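Local coordinates for protein citrinin polyketide synthase (PDB 5MPT) that methylates the growing polyketide chain on carbon through this domain of a fungal non-reducing synthase whose keto-aldehyde product leads to the mycotoxin citrinin, at residues A[87-92]-A[151-156]; A[147-152]-A[327-332]. All blocks are in the same frame, centred on the assembly; numbering follows the deposited sequence.

Contact 1 of 2, residues A[87-92]-A[151-156]; sequences RFMNLI and DCITGK
Two neighbouring side chains of helix 86-98, Phe88 and Met89, close on the single side chain of Ile153 from helix 149-154, a compact example of how one branched residue can serve two partners. The interactions across the contact are apolar. The thioether of Met89 does most of the work: SD lies 3.9 Å from Ile153 CG2 and equally far from Ile153 CD1, so the sulfur faces both methyls from one side, while CE reaches the same CD1 at 3.9 Å. The chain bends at both of its later torsions (chi2 -61°, chi3 -61°), which lays its end across the isoleucine at nearly a right angle. Ile153 answers with its branches spread apart; CG1 is wedged between the backbone N and the carbonyl carbon (chi1 61°), and CG2 thereby lies beside the backbone N. The aromatic contribution is lighter, Phe88 CE2 approaching Ile153 CG2 at 4.3 Å. Within its own helix, Ile92 CG1 lies over one face of the phenylalanine ring, 3.8 Å above the plane and displaced toward the rim.

Helix 86-98 belongs to a helix-turn-helix family region and runs into the hairpin of strands 102-105 and 108-111, a succession reminiscent of a winged helix; here it packs against the last turn of a short helix from further along the chain. Phe60 of helix 40-62 also touches Met89, and Leu63 touches Ile153.

The polar bonds worth noting lie at the end of helix 149-154. It terminates in a Schellman motif, with Gly155 at positive phi and its N donating to Cys152 O at 3.1 Å. Thr154 OG1 is hydrogen-bonded to Ala150 O in the same turn, and Ile153 shares a backbone hydrogen bond with Leu82, which precedes helix 86-98.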
# COMPACT_ATOMS: atom_id res chain seq x y z
N ARG A 87 11.80 -7.96 14.30
CA ARG A 87 10.45 -8.34 13.88
C ARG A 87 10.43 -8.77 12.42
O ARG A 87 9.80 -9.77 12.05
CB ARG A 87 9.49 -7.18 14.14
CG ARG A 87 9.28 -6.92 15.65
CD ARG A 87 8.52 -5.62 15.91
NE ARG A 87 9.35 -4.48 15.57
CZ ARG A 87 8.96 -3.22 15.65
NH1 ARG A 87 7.73 -2.92 16.05
NH2 ARG A 87 9.80 -2.25 15.32
N PHE A 88 11.09 -7.99 11.56
CA PHE A 88 11.26 -8.36 10.15
C PHE A 88 11.89 -9.73 9.99
O PHE A 88 11.41 -10.58 9.22
CB PHE A 88 12.10 -7.28 9.48
CG PHE A 88 12.34 -7.49 8.02
CD1 PHE A 88 11.33 -7.82 7.15
CD2 PHE A 88 13.62 -7.31 7.50
CE1 PHE A 88 11.58 -7.97 5.81
CE2 PHE A 88 13.87 -7.45 6.18
CZ PHE A 88 12.83 -7.78 5.32
N MET A 89 13.00 -9.99 10.70
CA MET A 89 13.66 -11.25 10.46
C MET A 89 12.85 -12.43 10.95
O MET A 89 12.96 -13.53 10.40
CB MET A 89 15.06 -11.25 11.08
CG MET A 89 15.99 -10.30 10.32
SD MET A 89 16.23 -10.74 8.60
CE MET A 89 16.95 -12.38 8.75
N ASN A 90 12.01 -12.24 11.97
CA ASN A 90 11.07 -13.30 12.33
C ASN A 90 10.08 -13.56 11.20
O ASN A 90 9.69 -14.71 10.95
CB ASN A 90 10.35 -12.94 13.62
CG ASN A 90 11.28 -12.90 14.82
OD1 ASN A 90 12.27 -13.64 14.89
ND2 ASN A 90 10.98 -12.02 15.76
N LEU A 91 9.66 -12.51 10.48
CA LEU A 91 8.82 -12.69 9.30
C LEU A 91 9.59 -13.39 8.18
O LEU A 91 9.06 -14.28 7.50
CB LEU A 91 8.30 -11.34 8.83
CG LEU A 91 7.23 -11.21 7.75
CD1 LEU A 91 6.49 -9.88 8.00
CD2 LEU A 91 7.84 -11.22 6.36
N ILE A 92 10.87 -13.03 8.01
CA ILE A 92 11.73 -13.66 6.99
C ILE A 92 11.88 -15.15 7.26
O ILE A 92 11.82 -15.98 6.34
CB ILE A 92 13.09 -12.94 6.95
CG1 ILE A 92 12.94 -11.54 6.35
CG2 ILE A 92 14.12 -13.78 6.16
CD1 ILE A 92 12.45 -11.55 4.87
N ASP A 151 23.51 -7.29 2.85
CA ASP A 151 24.05 -5.98 3.18
C ASP A 151 23.04 -5.12 3.93
O ASP A 151 23.43 -4.39 4.86
CB ASP A 151 24.53 -5.27 1.91
CG ASP A 151 25.85 -5.79 1.43
OD1 ASP A 151 26.39 -6.68 2.12
OD2 ASP A 151 26.34 -5.31 0.39
N CYS A 152 21.75 -5.16 3.55
CA CYS A 152 20.74 -4.35 4.23
C CYS A 152 20.52 -4.81 5.67
O CYS A 152 20.52 -3.99 6.59
CB CYS A 152 19.40 -4.37 3.47
SG CYS A 152 19.43 -3.43 1.98
N ILE A 153 20.32 -6.11 5.90
CA ILE A 153 19.95 -6.49 7.25
C ILE A 153 21.11 -6.33 8.21
O ILE A 153 20.86 -6.22 9.41
CB ILE A 153 19.38 -7.91 7.34
CG1 ILE A 153 20.37 -8.97 6.90
CG2 ILE A 153 18.08 -8.03 6.44
CD1 ILE A 153 19.82 -10.40 7.03
N THR A 154 22.36 -6.30 7.73
CA THR A 154 23.51 -6.05 8.62
C THR A 154 23.90 -4.58 8.72
O THR A 154 24.72 -4.23 9.57
CB THR A 154 24.72 -6.86 8.16
OG1 THR A 154 25.11 -6.49 6.83
CG2 THR A 154 24.40 -8.30 8.22
N GLY A 155 23.30 -3.70 7.92
CA GLY A 155 23.59 -2.29 7.99
C GLY A 155 24.60 -1.78 7.00
O GLY A 155 24.87 -0.58 6.97
N LYS A 156 25.22 -2.66 6.21
CA LYS A 156 26.18 -2.17 5.22
C LYS A 156 25.50 -1.34 4.15
O LYS A 156 26.11 -0.42 3.59
CB LYS A 156 26.94 -3.34 4.59
CG LYS A 156 28.00 -2.91 3.60
CD LYS A 156 28.73 -4.11 3.05
CE LYS A 156 29.73 -3.69 1.99
NZ LYS A 156 30.42 -4.88 1.44

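Contact 2 of 2, residues A[147-152]-A[327-332]; sequences SKFADC and FGLLEG
The ring of Phe149 meets Leu329 at one corner, its CE1 lying 3.9 Å from the leucine CD2, with the two side chains slanted against each other; the same ring stacks with that of Phe325. Setting CG anti to the backbone N (chi1 -168°) carries the phenyl group off the first turn of its helix and across to the leucine. Three residues further on, Cys152 meets the same methyl from a direction about square to the ring's: its CB is also 3.9 Å from Leu329 CD2. The second methyl, CD1, lies a little farther off, 4.2 Å from Cys152 SG. One leucine fork thus fits against two residues a single helical turn apart, an illustration of how a loop residue can engage a helix by its tip alone.

Backbone bonds hold both partners in shape. Leu329 lies inside a type I beta turn in which Leu330 N donates to Phe327 O at 2.9 Å, and the turn points its side chain at the helix. Lys148 occupies the N-cap position; its carbonyl O accepts from Cys152 N at 2.9 Å, fixing the turn that presents Phe149 and Cys152 together. Nearby, Gly328 O accepts a hydrogen bond from Trp334 NE1.

The contact joins the start of helix 149-154 to the loop that leaves helix 321-327, a loop within the predicted methyltransferase region. Leu162 of helix 159-164 reaches Cys152, while Ala59 of helix 40-62 and Ile92 of helix 86-98 pack around Phe149.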
# COMPACT_ATOMS: atom_id res chain seq x y z
N SER A 147 18.72 -8.47 -3.94
CA SER A 147 20.11 -8.79 -4.27
C SER A 147 21.08 -8.19 -3.28
O SER A 147 22.25 -8.59 -3.26
CB SER A 147 20.45 -8.29 -5.67
OG SER A 147 20.44 -6.87 -5.69
N LYS A 148 20.66 -7.21 -2.48
CA LYS A 148 21.50 -6.60 -1.47
C LYS A 148 20.98 -6.90 -0.07
O LYS A 148 21.18 -6.12 0.86
CB LYS A 148 21.60 -5.08 -1.67
CG LYS A 148 21.98 -4.63 -3.08
CD LYS A 148 23.47 -4.54 -3.32
CE LYS A 148 23.75 -3.96 -4.71
NZ LYS A 148 23.17 -4.79 -5.83
N PHE A 149 20.31 -8.04 0.09
CA PHE A 149 19.56 -8.30 1.32
C PHE A 149 20.48 -8.50 2.51
O PHE A 149 20.22 -7.98 3.60
CB PHE A 149 18.67 -9.52 1.14
CG PHE A 149 17.66 -9.68 2.23
CD1 PHE A 149 16.56 -8.86 2.28
CD2 PHE A 149 17.79 -10.66 3.19
CE1 PHE A 149 15.63 -8.97 3.28
CE2 PHE A 149 16.86 -10.79 4.20
CZ PHE A 149 15.76 -9.95 4.22
N ALA A 150 21.56 -9.27 2.35
CA ALA A 150 22.51 -9.44 3.44
C ALA A 150 23.12 -8.10 3.84
O ALA A 150 23.22 -7.77 5.03
CB ALA A 150 23.58 -10.46 3.05
N ASP A 151 23.51 -7.29 2.85
CA ASP A 151 24.05 -5.98 3.18
C ASP A 151 23.04 -5.12 3.93
O ASP A 151 23.43 -4.39 4.86
CB ASP A 151 24.53 -5.27 1.91
CG ASP A 151 25.85 -5.79 1.43
OD1 ASP A 151 26.39 -6.68 2.12
OD2 ASP A 151 26.34 -5.31 0.39
N CYS A 152 21.75 -5.16 3.55
CA CYS A 152 20.74 -4.35 4.23
C CYS A 152 20.52 -4.81 5.67
O CYS A 152 20.52 -3.99 6.59
CB CYS A 152 19.40 -4.37 3.47
SG CYS A 152 19.43 -3.43 1.98
N PHE A 327 9.41 -3.81 1.85
CA PHE A 327 9.10 -2.72 2.76
C PHE A 327 9.46 -3.06 4.19
O PHE A 327 9.70 -2.14 4.98
CB PHE A 327 7.62 -2.37 2.63
CG PHE A 327 7.29 -1.66 1.35
CD1 PHE A 327 6.96 -2.36 0.21
CD2 PHE A 327 7.28 -0.27 1.30
CE1 PHE A 327 6.68 -1.71 -0.98
CE2 PHE A 327 6.97 0.39 0.12
CZ PHE A 327 6.67 -0.32 -1.01
N GLY A 328 9.57 -4.34 4.52
CA GLY A 328 9.95 -4.69 5.86
C GLY A 328 11.34 -4.23 6.22
O GLY A 328 11.67 -4.19 7.41
N LEU A 329 12.15 -3.84 5.23
CA LEU A 329 13.47 -3.28 5.46
C LEU A 329 13.43 -1.84 5.93
O LEU A 329 14.49 -1.30 6.30
CB LEU A 329 14.31 -3.31 4.19
CG LEU A 329 14.77 -4.65 3.62
CD1 LEU A 329 15.38 -4.42 2.27
CD2 LEU A 329 15.79 -5.26 4.57
N LEU A 330 12.26 -1.20 5.91
CA LEU A 330 12.14 0.24 6.09
C LEU A 330 11.52 0.54 7.44
O LEU A 330 10.49 -0.05 7.81
CB LEU A 330 11.30 0.85 4.97
CG LEU A 330 11.80 0.47 3.58
CD1 LEU A 330 10.84 0.95 2.51
CD2 LEU A 330 13.20 1.02 3.33
N GLU A 331 12.12 1.51 8.15
CA GLU A 331 11.61 1.91 9.46
C GLU A 331 10.13 2.27 9.42
O GLU A 331 9.41 2.04 10.40
CB GLU A 331 12.43 3.09 10.00
CG GLU A 331 13.89 2.83 10.29
CD GLU A 331 14.47 3.85 11.25
OE1 GLU A 331 13.67 4.50 11.96
OE2 GLU A 331 15.70 4.01 11.30
N GLY A 332 9.66 2.81 8.29
CA GLY A 332 8.27 3.24 8.14
C GLY A 332 7.25 2.12 8.16
O GLY A 332 6.06 2.41 8.25

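How the contacts relate
Contacts 1 and 2 draw on successive residues of helix 149-154, with Asp151 and Cys152 common to both segments, and their centres are only 6 Å apart. Phe88 bridges them: its CE2 comes to 3.3 Å from Leu329 CD2, a tight approach, and its CZ lies 3.7 Å from Phe149 CE1. Ile92 CD1 adds a contact at 3.7 Å to Phe149 CZ. Through these contacts the two patches adjoin, linking the helix-turn-helix family region to a loop of the predicted methyltransferase region. Both contacts lie away from the S-adenosylhomocysteine pocket and from the active-site residues Tyr177, His289 and Glu315.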